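Local atomic coordinates of NanS-p (Escherichia phage vB_EcoP_24B, PDB entry 6YP6), a protein that belongs to a conserved carbohydrate esterase of a Shiga toxin-encoding bacteriophage and probably binds carbohydrate. Residues 73-78 with 88-93; 81-86 with 203-208; 118-123 with 127-132. One frame throughout, in Å; residues are numbered along the deposited sequence.

How the contacts relate
Contact 1 lies in the core, close to the centre of the chain, and joins the two beta sheets face to face through apolar side chains alone. Contacts 2 and 3 lie further out and use polar chemistry: contact 2 ties a loop to the approach of strand 207-216 through a tyrosine hydroxyl, whereas contact 3 is a hairpin within one sheet, held by backbone bonds and a side-chain network at its turn. Strand 88-95 pairs with strand 113-121, so contacts 1 and 3 share a sheet; Lys78 and Leu208 bring contacts 1 and 2 together in the other. Contacts 2 and 3 meet where Thr121 reaches the hydroxyl of Tyr205.

Contact 1. Residues 73-78 with 88-93; sequences IRCRFK and YVMAFY
Strands 73-78 and 88-93 touch through Cys75, Phe77, Met90 and Phe92, and run almost antiparallel, at 168°, with their axes 10.0 Å apart. That spacing is far too wide for backbone pairing: the strands belong to two different sheets laid face to face, and side chains alone fill the gap. Met90 touches both Phe77 and Cys75. Its CG sits between the backbone N and the carbonyl carbon (chi1 65°), and the chain runs out extended from there, carrying the terminal methyl across to the opposite sheet. There Met90 CE lies 3.7 Å from Phe77 CG and 4.2 Å from the centroid of the Phe77 ring, an off-centre CH-pi contact 29° from the ring normal. The same methyl packs against sulfur, with Met90 CE 4.0 Å from Cys75 SG. Cys75 also meets Phe92, whose CZ comes within 3.8 Å of Cys75 CB, while SG stands at the edge of the Phe92 ring in a sulfur-aromatic contact. A classic beta bulge opposite Ile119 turns both Val89 and Met90 inward. Phe77 meets Phe145 edge to face and also packs on Ile119 and Ile209. On the other side of strand 71-79, Arg74, Arg76 and Lys78 form salt bridges with Glu215, Asp210 and Asp34. The contact thus fills the middle of a beta sandwich, between strand 71-79, flanked by strands 152-159 and 207-216, and strand 88-95, flanked by strand 113-121.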
ATOM      1  N   ILE A  73      -0.608  -8.714   0.974  1.00  7.22           N
ATOM      2  CA  ILE A  73      -1.129  -7.413   0.570  1.00  7.48           C
ATOM      3  C   ILE A  73      -0.393  -7.073  -0.721  1.00  7.99           C
ATOM      4  O   ILE A  73       0.839  -7.136  -0.746  1.00  8.65           O
ATOM      5  CB  ILE A  73      -0.819  -6.349   1.635  1.00  8.01           C
ATOM      6  CG1 ILE A  73      -1.346  -6.748   3.019  1.00  8.22           C
ATOM      7  CG2 ILE A  73      -1.337  -4.976   1.192  1.00  8.76           C
ATOM      8  CD1 ILE A  73      -0.870  -5.843   4.142  1.00  8.90           C
ATOM      9  N   ARG A  74      -1.116  -6.735  -1.791  1.00  7.76           N
ATOM     10  CA  ARG A  74      -0.461  -6.548  -3.085  1.00  8.27           C
ATOM     11  C   ARG A  74      -1.042  -5.372  -3.857  1.00  7.94           C
ATOM     12  O   ARG A  74      -2.211  -5.001  -3.704  1.00  8.29           O
ATOM     13  CB  ARG A  74      -0.496  -7.809  -3.960  1.00 10.43           C
ATOM     14  CG  ARG A  74      -1.858  -8.350  -4.239  1.00 11.48           C
ATOM     15  CD  ARG A  74      -1.761  -9.467  -5.259  1.00 13.19           C
ATOM     16  NE  ARG A  74      -3.033 -10.132  -5.527  1.00 14.22           N
ATOM     17  CZ  ARG A  74      -3.915  -9.746  -6.447  1.00 14.40           C
ATOM     18  NH1 ARG A  74      -3.704  -8.667  -7.179  1.00 14.98           N
ATOM     19  NH2 ARG A  74      -5.026 -10.443  -6.619  1.00 15.53           N
ATOM     20  N   CYS A  75      -0.205  -4.807  -4.724  1.00  7.45           N
ATOM     21  CA  CYS A  75      -0.615  -3.747  -5.626  1.00  7.32           C
ATOM     22  C   CYS A  75       0.249  -3.782  -6.876  1.00  7.44           C
ATOM     23  O   CYS A  75       1.465  -3.943  -6.786  1.00  9.13           O
ATOM     24  CB  CYS A  75      -0.456  -2.388  -4.935  1.00  7.53           C
ATOM     25  SG  CYS A  75      -0.849  -0.920  -5.930  1.00  8.22           S
ATOM     26  N   ARG A  76      -0.380  -3.576  -8.027  1.00  7.26           N
ATOM     27  CA  ARG A  76       0.319  -3.352  -9.288  1.00  7.36           C
ATOM     28  C   ARG A  76       0.027  -1.919  -9.722  1.00  7.05           C
ATOM     29  O   ARG A  76      -1.143  -1.508  -9.776  1.00  7.12           O
ATOM     30  CB  ARG A  76      -0.116  -4.377 -10.338  1.00  8.04           C
ATOM     31  CG  ARG A  76       0.587  -4.190 -11.681  1.00  8.38           C
ATOM     32  CD  ARG A  76       0.482  -5.417 -12.573  1.00  9.59           C
ATOM     33  NE  ARG A  76       1.295  -5.287 -13.788  1.00 10.12           N
ATOM     34  CZ  ARG A  76       0.855  -4.865 -14.976  1.00 10.11           C
ATOM     35  NH1 ARG A  76      -0.415  -4.526 -15.169  1.00 10.67           N
ATOM     36  NH2 ARG A  76       1.699  -4.794 -15.993  1.00 11.28           N
ATOM     37  N   PHE A  77       1.087  -1.163 -10.020  1.00  7.15           N
ATOM     38  CA  PHE A  77       0.980   0.279 -10.204  1.00  7.15           C
ATOM     39  C   PHE A  77       2.054   0.755 -11.169  1.00  7.30           C
ATOM     40  O   PHE A  77       3.058   0.083 -11.399  1.00  7.76           O
ATOM     41  CB  PHE A  77       1.116   1.022  -8.848  1.00  7.36           C
ATOM     42  CG  PHE A  77       2.499   0.943  -8.277  1.00  7.59           C
ATOM     43  CD1 PHE A  77       2.907  -0.174  -7.558  1.00  7.85           C
ATOM     44  CD2 PHE A  77       3.417   1.953  -8.506  1.00  8.47           C
ATOM     45  CE1 PHE A  77       4.208  -0.266  -7.082  1.00  8.37           C
ATOM     46  CE2 PHE A  77       4.711   1.860  -8.027  1.00  8.92           C
ATOM     47  CZ  PHE A  77       5.106   0.752  -7.308  1.00  8.79           C
ATOM     48  N   LYS A  78       1.840   1.956 -11.694  1.00  7.29           N
ATOM     49  CA  LYS A  78       2.754   2.599 -12.624  1.00  7.54           C
ATOM     50  C   LYS A  78       2.822   4.062 -12.231  1.00  7.76           C
ATOM     51  O   LYS A  78       1.788   4.714 -12.081  1.00  9.28           O
ATOM     52  CB  LYS A  78       2.255   2.437 -14.069  1.00  9.00           C
ATOM     53  CG  LYS A  78       2.880   3.383 -15.077  1.00 11.69           C
ATOM     54  CD  LYS A  78       2.602   2.890 -16.528  1.00 14.46           C
ATOM     55  CE  LYS A  78       2.101   3.966 -17.453  1.00 16.90           C
ATOM     56  NZ  LYS A  78       2.207   3.445 -18.826  1.00 16.98           N
ATOM     57  N   TYR A  88       6.739  11.869  -3.090  1.00  6.82           N
ATOM     58  CA  TYR A  88       5.945  10.698  -2.768  1.00  6.85           C
ATOM     59  C   TYR A  88       5.099  10.220  -3.939  1.00  6.50           C
ATOM     60  O   TYR A  88       4.645  11.011  -4.766  1.00  7.14           O
ATOM     61  CB  TYR A  88       4.993  10.986  -1.593  1.00  7.42           C
ATOM     62  CG  TYR A  88       5.733  11.271  -0.308  1.00  7.76           C
ATOM     63  CD1 TYR A  88       6.395  10.269   0.395  1.00  8.07           C
ATOM     64  CD2 TYR A  88       5.799  12.569   0.187  1.00  8.89           C
ATOM     65  CE1 TYR A  88       7.091  10.558   1.552  1.00  8.70           C
ATOM     66  CE2 TYR A  88       6.490  12.870   1.339  1.00  9.43           C
ATOM     67  CZ  TYR A  88       7.143  11.868   2.013  1.00  9.69           C
ATOM     68  OH  TYR A  88       7.833  12.213   3.145  1.00 11.73           O
ATOM     69  N   VAL A  89       4.844   8.905  -3.939  1.00  6.64           N
ATOM     70  CA  VAL A  89       3.797   8.289  -4.745  1.00  6.59           C
ATOM     71  C   VAL A  89       2.577   8.030  -3.862  1.00  6.78           C
ATOM     72  O   VAL A  89       1.541   8.682  -4.021  1.00  7.79           O
ATOM     73  CB  VAL A  89       4.273   6.997  -5.441  1.00  7.16           C
ATOM     74  CG1 VAL A  89       3.160   6.436  -6.317  1.00  7.66           C
ATOM     75  CG2 VAL A  89       5.532   7.250  -6.259  1.00  7.21           C
ATOM     76  N   MET A  90       2.672   7.089  -2.925  1.00  6.70           N
ATOM     77  CA  MET A  90       1.507   6.710  -2.126  1.00  6.60           C
ATOM     78  C   MET A  90       1.961   5.888  -0.934  1.00  6.52           C
ATOM     79  O   MET A  90       3.085   5.389  -0.886  1.00  7.21           O
ATOM     80  CB  MET A  90       0.503   5.936  -2.983  1.00  7.22           C
ATOM     81  CG  MET A  90       1.008   4.608  -3.493  1.00  7.63           C
ATOM     82  SD  MET A  90      -0.135   3.955  -4.703  1.00  8.99           S
ATOM     83  CE  MET A  90       0.859   2.660  -5.413  1.00  9.89           C
ATOM     84  N   ALA A  91       1.042   5.733   0.007  1.00  6.83           N
ATOM     85  CA  ALA A  91       1.224   4.927   1.197  1.00  6.59           C
ATOM     86  C   ALA A  91       0.017   4.021   1.403  1.00  6.42           C
ATOM     87  O   ALA A  91      -1.108   4.337   1.004  1.00  6.99           O
ATOM     88  CB  ALA A  91       1.384   5.809   2.447  1.00  7.20           C
ATOM     89  N   PHE A  92       0.279   2.906   2.079  1.00  6.25           N
ATOM     90  CA  PHE A  92      -0.700   1.908   2.496  1.00  6.42           C
ATOM     91  C   PHE A  92      -0.648   1.815   4.017  1.00  6.35           C
ATOM     92  O   PHE A  92       0.383   1.432   4.579  1.00  6.70           O
ATOM     93  CB  PHE A  92      -0.344   0.521   1.926  1.00  6.77           C
ATOM     94  CG  PHE A  92      -0.330   0.476   0.430  1.00  7.59           C
ATOM     95  CD1 PHE A  92       0.788   0.898  -0.276  1.00  8.80           C
ATOM     96  CD2 PHE A  92      -1.432   0.033  -0.287  1.00  8.97           C
ATOM     97  CE1 PHE A  92       0.795   0.883  -1.671  1.00 10.42           C
ATOM     98  CE2 PHE A  92      -1.424   0.034  -1.684  1.00 10.26           C
ATOM     99  CZ  PHE A  92      -0.305   0.448  -2.363  1.00 10.83           C
ATOM    100  N   TYR A  93      -1.754   2.155   4.680  1.00  6.35           N
ATOM    101  CA  TYR A  93      -1.868   2.064   6.125  1.00  6.60           C
ATOM    102  C   TYR A  93      -3.023   1.139   6.472  1.00  6.65           C
ATOM    103  O   TYR A  93      -4.140   1.310   5.968  1.00  7.39           O
ATOM    104  CB  TYR A  93      -2.154   3.422   6.766  1.00  7.59           C
ATOM    105  CG  TYR A  93      -1.205   4.497   6.421  1.00  9.49           C
ATOM    106  CD1 TYR A  93       0.109   4.430   6.813  1.00 10.96           C
ATOM    107  CD2 TYR A  93      -1.638   5.614   5.702  1.00 11.31           C
ATOM    108  CE1 TYR A  93       0.997   5.456   6.475  1.00 11.49           C
ATOM    109  CE2 TYR A  93      -0.778   6.632   5.375  1.00 11.72           C
ATOM    110  CZ  TYR A  93       0.535   6.539   5.759  1.00 10.41           C
ATOM    111  OH  TYR A  93       1.390   7.579   5.437  1.00 11.93           O
TER

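Contact 2. Residues 81-86 with 203-208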
ATOM      1  N   GLY A  81       5.427  10.742 -14.584  1.00  9.28           N
ATOM      2  CA  GLY A  81       6.048  12.025 -14.343  1.00  9.73           C
ATOM      3  C   GLY A  81       7.565  11.931 -14.246  1.00  9.22           C
ATOM      4  O   GLY A  81       8.164  10.853 -14.209  1.00 10.70           O
ATOM      5  N   ALA A  82       8.182  13.113 -14.203  1.00  8.37           N
ATOM      6  CA  ALA A  82       9.632  13.234 -14.127  1.00  8.57           C
ATOM      7  C   ALA A  82      10.142  12.885 -12.726  1.00  8.39           C
ATOM      8  O   ALA A  82       9.486  13.154 -11.718  1.00  9.20           O
ATOM      9  CB  ALA A  82      10.049  14.670 -14.443  1.00  9.13           C
ATOM     10  N   LEU A  83      11.339  12.309 -12.662  1.00  7.83           N
ATOM     11  CA  LEU A  83      11.977  12.056 -11.380  1.00  8.24           C
ATOM     12  C   LEU A  83      12.188  13.369 -10.629  1.00  8.80           C
ATOM     13  O   LEU A  83      12.813  14.300 -11.153  1.00 10.25           O
ATOM     14  CB  LEU A  83      13.316  11.362 -11.589  1.00  8.66           C
ATOM     15  CG  LEU A  83      14.234  11.230 -10.374  1.00  9.31           C
ATOM     16  CD1 LEU A  83      13.604  10.405  -9.268  1.00  9.28           C
ATOM     17  CD2 LEU A  83      15.546  10.605 -10.812  1.00 10.46           C
ATOM     18  N   ALA A  84      11.679  13.431  -9.397  1.00  8.86           N
ATOM     19  CA  ALA A  84      11.866  14.562  -8.500  1.00  9.30           C
ATOM     20  C   ALA A  84      12.324  14.017  -7.153  1.00  9.07           C
ATOM     21  O   ALA A  84      11.632  13.188  -6.546  1.00  9.24           O
ATOM     22  CB  ALA A  84      10.568  15.354  -8.340  1.00  9.79           C
ATOM     23  N   ALA A  85      13.467  14.497  -6.671  1.00  9.28           N
ATOM     24  CA  ALA A  85      14.024  13.970  -5.437  1.00  9.62           C
ATOM     25  C   ALA A  85      13.029  14.140  -4.295  1.00  8.83           C
ATOM     26  O   ALA A  85      12.469  15.220  -4.095  1.00  9.15           O
ATOM     27  CB  ALA A  85      15.306  14.719  -5.091  1.00 11.00           C
ATOM     28  N   ASN A  86      12.835  13.069  -3.529  1.00  8.90           N
ATOM     29  CA  ASN A  86      12.090  13.033  -2.267  1.00  9.23           C
ATOM     30  C   ASN A  86      10.579  13.053  -2.441  1.00  8.18           C
ATOM     31  O   ASN A  86       9.855  13.029  -1.438  1.00  8.76           O
ATOM     32  CB  ASN A  86      12.587  14.116  -1.307  1.00 11.51           C
ATOM     33  CG  ASN A  86      14.102  14.063  -1.160  1.00 14.76           C
ATOM     34  OD1 ASN A  86      14.678  12.978  -1.013  1.00 17.05           O
ATOM     35  ND2 ASN A  86      14.754  15.208  -1.253  1.00 15.46           N
ATOM     36  N   ALA A 203       2.527  18.520  -4.122  1.00  9.83           N
ATOM     37  CA  ALA A 203       2.545  17.712  -5.331  1.00  9.60           C
ATOM     38  C   ALA A 203       3.166  16.344  -5.069  1.00  8.46           C
ATOM     39  O   ALA A 203       4.227  16.228  -4.444  1.00  8.78           O
ATOM     40  CB  ALA A 203       3.336  18.417  -6.427  1.00 10.08           C
ATOM     41  N   THR A 204       2.516  15.325  -5.622  1.00  7.83           N
ATOM     42  CA  THR A 204       2.964  13.937  -5.622  1.00  7.83           C
ATOM     43  C   THR A 204       2.929  13.431  -7.062  1.00  7.64           C
ATOM     44  O   THR A 204       2.350  14.058  -7.954  1.00  8.13           O
ATOM     45  CB  THR A 204       2.060  13.076  -4.725  1.00  7.97           C
ATOM     46  OG1 THR A 204       0.731  13.116  -5.258  1.00  9.20           O
ATOM     47  CG2 THR A 204       2.092  13.582  -3.289  1.00  7.75           C
ATOM     48  N   TYR A 205       3.537  12.273  -7.312  1.00  7.52           N
ATOM     49  CA  TYR A 205       3.499  11.719  -8.659  1.00  7.73           C
ATOM     50  C   TYR A 205       2.086  11.251  -8.998  1.00  7.89           C
ATOM     51  O   TYR A 205       1.487  10.502  -8.218  1.00  9.26           O
ATOM     52  CB  TYR A 205       4.393  10.492  -8.794  1.00  7.91           C
ATOM     53  CG  TYR A 205       5.877  10.717  -8.683  1.00  7.81           C
ATOM     54  CD1 TYR A 205       6.628  11.090  -9.781  1.00  8.04           C
ATOM     55  CD2 TYR A 205       6.548  10.498  -7.477  1.00  7.90           C
ATOM     56  CE1 TYR A 205       7.987  11.259  -9.688  1.00  8.06           C
ATOM     57  CE2 TYR A 205       7.915  10.667  -7.379  1.00  7.87           C
ATOM     58  CZ  TYR A 205       8.628  11.054  -8.496  1.00  7.96           C
ATOM     59  OH  TYR A 205       9.995  11.238  -8.454  1.00  8.35           O
ATOM     60  N   PRO A 206       1.554  11.584 -10.174  1.00  7.84           N
ATOM     61  CA  PRO A 206       0.367  10.863 -10.650  1.00  8.73           C
ATOM     62  C   PRO A 206       0.682   9.372 -10.683  1.00  8.34           C
ATOM     63  O   PRO A 206       1.800   8.968 -11.016  1.00  8.59           O
ATOM     64  CB  PRO A 206       0.137  11.438 -12.049  1.00  9.56           C
ATOM     65  CG  PRO A 206       0.800  12.783 -12.002  1.00  9.79           C
ATOM     66  CD  PRO A 206       2.020  12.575 -11.158  1.00  8.86           C
ATOM     67  N   VAL A 207      -0.301   8.545 -10.330  1.00  8.13           N
ATOM     68  CA  VAL A 207      -0.100   7.098 -10.290  1.00  8.09           C
ATOM     69  C   VAL A 207      -1.267   6.396 -10.965  1.00  7.67           C
ATOM     70  O   VAL A 207      -2.427   6.796 -10.814  1.00  8.58           O
ATOM     71  CB  VAL A 207       0.136   6.597  -8.843  1.00  8.90           C
ATOM     72  CG1 VAL A 207      -1.094   6.748  -7.964  1.00  9.98           C
ATOM     73  CG2 VAL A 207       0.636   5.141  -8.822  1.00  9.12           C
ATOM     74  N   LEU A 208      -0.945   5.337 -11.702  1.00  7.70           N
ATOM     75  CA  LEU A 208      -1.927   4.445 -12.294  1.00  8.20           C
ATOM     76  C   LEU A 208      -1.954   3.167 -11.468  1.00  7.86           C
ATOM     77  O   LEU A 208      -0.908   2.565 -11.203  1.00  8.92           O
ATOM     78  CB  LEU A 208      -1.577   4.109 -13.742  1.00  9.28           C
ATOM     79  CG  LEU A 208      -2.083   5.088 -14.798  1.00 12.85           C
ATOM     80  CD1 LEU A 208      -1.516   6.458 -14.603  1.00 14.34           C
ATOM     81  CD2 LEU A 208      -1.751   4.549 -16.179  1.00 13.67           C
TER
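Tyr205 OH is gripped by two groups: the backbone N-H of Ala84, and the hydroxyl of Thr121 at the end of strand 113-121, in the other sheet. The first is an almost perfectly straight bond, with Ala84 N 2.9 Å from Tyr205 OH and an angle of 176° at the hydrogen. Thr121 OG1 also bonds to the carbonyl O of Ala84, so one residue of the loop is tied to both hydroxyls. Tyr205 has its CG anti to the carbonyl carbon (chi1 -67°), which sends the ring out toward the loop. Segment 81-86 then wraps the rim of that ring: Ala82 O lies near its plane, 3.2 Å from Tyr205 CE1, and Leu83 CA comes up at the hydroxyl end, 3.6 Å from Tyr205 OH. The Leu83 side chain runs beside the tyrosine, pointing the same way, and places its CD1 3.8 Å from Tyr205 OH. Gly81 packs its backbone beside the Tyr205 ring and Pro206. The ring of Tyr205 is buried and meets that of Phe148 with the planes about 30° apart. Backbone bonds from Tyr205 to Tyr88 and from Pro206 to Ser80 place the lead-in to strand 207-216 between the end of strand 71-79 and the start of strand 88-95, with the loop that joins those two strands packed against Tyr205.

Contact 3. Residues 118-123 with 127-132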
ATOM      1  N   TYR A 118       5.232   3.040   2.424  1.00  6.51           N
ATOM      2  CA  TYR A 118       5.100   4.121   1.463  1.00  6.66           C
ATOM      3  C   TYR A 118       6.162   4.023   0.386  1.00  6.47           C
ATOM      4  O   TYR A 118       7.221   3.408   0.549  1.00  7.11           O
ATOM      5  CB  TYR A 118       5.068   5.500   2.149  1.00  7.16           C
ATOM      6  CG  TYR A 118       6.323   5.912   2.883  1.00  7.37           C
ATOM      7  CD1 TYR A 118       6.558   5.514   4.199  1.00  7.75           C
ATOM      8  CD2 TYR A 118       7.267   6.716   2.276  1.00  7.25           C
ATOM      9  CE1 TYR A 118       7.708   5.904   4.869  1.00  7.96           C
ATOM     10  CE2 TYR A 118       8.413   7.114   2.935  1.00  7.82           C
ATOM     11  CZ  TYR A 118       8.631   6.695   4.233  1.00  8.06           C
ATOM     12  OH  TYR A 118       9.763   7.040   4.934  1.00  8.65           O
ATOM     13  N   ILE A 119       5.835   4.659  -0.728  1.00  6.76           N
ATOM     14  CA  ILE A 119       6.624   4.615  -1.946  1.00  6.44           C
ATOM     15  C   ILE A 119       7.026   6.054  -2.266  1.00  6.75           C
ATOM     16  O   ILE A 119       6.171   6.947  -2.321  1.00  6.85           O
ATOM     17  CB  ILE A 119       5.817   3.975  -3.090  1.00  6.99           C
ATOM     18  CG1 ILE A 119       5.403   2.546  -2.749  1.00  7.95           C
ATOM     19  CG2 ILE A 119       6.604   4.042  -4.396  1.00  8.15           C
ATOM     20  CD1 ILE A 119       4.386   1.975  -3.702  1.00  9.29           C
ATOM     21  N   GLN A 120       8.332   6.274  -2.448  1.00  6.63           N
ATOM     22  CA  GLN A 120       8.925   7.599  -2.554  1.00  6.99           C
ATOM     23  C   GLN A 120      10.193   7.468  -3.379  1.00  7.10           C
ATOM     24  O   GLN A 120      10.882   6.453  -3.282  1.00  7.59           O
ATOM     25  CB  GLN A 120       9.282   8.092  -1.141  1.00  7.74           C
ATOM     26  CG  GLN A 120       9.886   9.480  -1.059  1.00  8.18           C
ATOM     27  CD  GLN A 120      10.472   9.779   0.296  1.00  9.37           C
ATOM     28  OE1 GLN A 120      10.871   8.862   1.024  1.00 10.98           O
ATOM     29  NE2 GLN A 120      10.544  11.062   0.647  1.00  9.73           N
ATOM     30  N   THR A 121      10.533   8.495  -4.155  1.00  6.99           N
ATOM     31  CA  THR A 121      11.840   8.508  -4.793  1.00  7.67           C
ATOM     32  C   THR A 121      12.847   9.237  -3.915  1.00  7.95           C
ATOM     33  O   THR A 121      12.511  10.200  -3.227  1.00  8.94           O
ATOM     34  CB  THR A 121      11.816   9.173  -6.172  1.00  7.54           C
ATOM     35  OG1 THR A 121      11.191  10.461  -6.112  1.00  8.12           O
ATOM     36  CG2 THR A 121      11.072   8.340  -7.171  1.00  8.09           C
ATOM     37  N   ASP A 122      14.097   8.765  -3.948  1.00  8.30           N
ATOM     38  CA  ASP A 122      15.226   9.602  -3.539  1.00  8.97           C
ATOM     39  C   ASP A 122      15.648  10.411  -4.766  1.00  9.14           C
ATOM     40  O   ASP A 122      14.779  10.800  -5.552  1.00 10.59           O
ATOM     41  CB  ASP A 122      16.299   8.788  -2.807  1.00  9.30           C
ATOM     42  CG  ASP A 122      16.838   7.612  -3.588  1.00  9.34           C
ATOM     43  OD1 ASP A 122      16.858   7.659  -4.828  1.00  9.54           O
ATOM     44  OD2 ASP A 122      17.284   6.637  -2.934  1.00 10.12           O
ATOM     45  N   ALA A 123      16.936  10.717  -4.941  1.00  9.04           N
ATOM     46  CA  ALA A 123      17.354  11.445  -6.137  1.00  9.69           C
ATOM     47  C   ALA A 123      17.588  10.537  -7.334  1.00  8.96           C
ATOM     48  O   ALA A 123      17.917  11.037  -8.415  1.00  9.78           O
ATOM     49  CB  ALA A 123      18.606  12.275  -5.856  1.00 11.14           C
ATOM     50  N   ASN A 127      11.756   3.867  -4.047  1.00  7.46           N
ATOM     51  CA  ASN A 127      11.958   3.090  -2.835  1.00  7.49           C
ATOM     52  C   ASN A 127      10.643   2.732  -2.154  1.00  7.20           C
ATOM     53  O   ASN A 127       9.641   3.444  -2.272  1.00  7.63           O
ATOM     54  CB  ASN A 127      12.818   3.898  -1.869  1.00  8.63           C
ATOM     55  CG  ASN A 127      14.186   4.166  -2.423  1.00  9.61           C
ATOM     56  OD1 ASN A 127      14.741   3.346  -3.163  1.00 10.33           O
ATOM     57  ND2 ASN A 127      14.732   5.320  -2.093  1.00 10.44           N
ATOM     58  N   VAL A 128      10.694   1.620  -1.420  1.00  7.40           N
ATOM     59  CA  VAL A 128       9.623   1.163  -0.547  1.00  7.38           C
ATOM     60  C   VAL A 128      10.119   1.304   0.886  1.00  6.77           C
ATOM     61  O   VAL A 128      11.165   0.748   1.232  1.00  7.59           O
ATOM     62  CB  VAL A 128       9.253  -0.300  -0.822  1.00 10.12           C
ATOM     63  CG1 VAL A 128       8.086  -0.705   0.058  1.00 10.64           C
ATOM     64  CG2 VAL A 128       8.948  -0.558  -2.280  1.00 11.58           C
ATOM     65  N   MET A 129       9.366   2.027   1.720  1.00  6.97           N
ATOM     66  CA  MET A 129       9.765   2.394   3.063  1.00  7.45           C
ATOM     67  C   MET A 129       8.711   1.939   4.065  1.00  6.90           C
ATOM     68  O   MET A 129       7.530   1.846   3.743  1.00  7.26           O
ATOM     69  CB  MET A 129       9.871   3.929   3.165  1.00  7.78           C
ATOM     70  CG  MET A 129      10.795   4.569   2.155  1.00  8.61           C
ATOM     71  SD  MET A 129      12.540   4.141   2.328  1.00 10.59           S
ATOM     72  CE  MET A 129      12.913   4.832   3.924  1.00 11.85           C
ATOM     73  N   TYR A 130       9.156   1.691   5.296  1.00  6.93           N
ATOM     74  CA  TYR A 130       8.290   1.325   6.413  1.00  7.02           C
ATOM     75  C   TYR A 130       8.257   2.482   7.393  1.00  7.25           C
ATOM     76  O   TYR A 130       9.290   2.838   7.972  1.00  8.19           O
ATOM     77  CB  TYR A 130       8.826   0.054   7.075  1.00  7.55           C
ATOM     78  CG  TYR A 130       7.998  -0.557   8.185  1.00  7.37           C
ATOM     79  CD1 TYR A 130       6.651  -0.291   8.347  1.00  7.31           C
ATOM     80  CD2 TYR A 130       8.587  -1.451   9.064  1.00  7.57           C
ATOM     81  CE1 TYR A 130       5.910  -0.892   9.369  1.00  7.62           C
ATOM     82  CE2 TYR A 130       7.868  -2.041  10.085  1.00  7.68           C
ATOM     83  CZ  TYR A 130       6.529  -1.770  10.235  1.00  7.74           C
ATOM     84  OH  TYR A 130       5.832  -2.360  11.267  1.00  8.55           O
ATOM     85  N   HIS A 131       7.070   3.059   7.583  1.00  7.09           N
ATOM     86  CA  HIS A 131       6.877   4.175   8.510  1.00  7.91           C
ATOM     87  C   HIS A 131       6.685   3.627   9.923  1.00  7.64           C
ATOM     88  O   HIS A 131       5.578   3.553  10.464  1.00  8.93           O
ATOM     89  CB  HIS A 131       5.681   4.996   8.073  1.00  8.51           C
ATOM     90  CG  HIS A 131       5.525   6.294   8.804  1.00  9.19           C
ATOM     91  ND1 HIS A 131       4.683   7.285   8.348  1.00 11.08           N
ATOM     92  CD2 HIS A 131       6.097   6.779   9.934  1.00  9.59           C
ATOM     93  CE1 HIS A 131       4.736   8.316   9.174  1.00 11.50           C
ATOM     94  NE2 HIS A 131       5.576   8.033  10.150  1.00 11.16           N
ATOM     95  N   ASN A 132       7.795   3.208  10.522  1.00  7.97           N
ATOM     96  CA  ASN A 132       7.750   2.623  11.853  1.00  8.66           C
ATOM     97  C   ASN A 132       8.618   3.381  12.852  1.00  9.14           C
ATOM     98  O   ASN A 132       8.766   2.913  13.984  1.00 11.82           O
ATOM     99  CB  ASN A 132       8.090   1.130  11.850  1.00  9.33           C
ATOM    100  CG  ASN A 132       9.559   0.874  11.672  1.00  9.52           C
ATOM    101  OD1 ASN A 132      10.272   1.615  11.001  1.00  9.37           O
ATOM    102  ND2 ASN A 132      10.027  -0.208  12.276  1.00 10.02           N
TER
HETATM  103  O   HOH W   1      13.331   7.116  -0.097  1.00 20.61           O
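Backbone bonds come first: Tyr118 pairs with Met129, and Gln120 with Asn127, each pair making two N-H...O bonds, while Ile119 and Val128 form the non-hydrogen-bonded pair between them. The bond from Met129 N to Tyr118 O is 2.8 Å. This antiparallel hairpin is strongly twisted, its short strand axes lying at 133°. The aromatic part is tight. Met129 CB sits over one face of the Tyr118 ring, 3.4 Å from its centroid in a CH-pi contact, and only 3.2 Å from Tyr118 CZ; His131 CB lies at the ring's edge. Tyr118 OH bonds to Asn139. Polar side chains gather near the turn. Asn127 ND2 gives one hydrogen to Asp122 OD2 at 3.0 Å, staying in its own amide plane but meeting the carboxylate from above. It also donates to a water 3.0 Å from Asn127 ND2, which in turn donates to Gln120 OE1; Gln120 NE2 hydrogen-bonds the carbonyl O of Asn86. Asn127 OD1 bonds to Thr144 and Asp122 OD1 receives the backbone N-H groups of Lys124 and Asp125. The carboxylate beside ND2 supports the modelled orientation of the Asn127 amide, and Asp122, probably charged, links the turn to the strand that follows it.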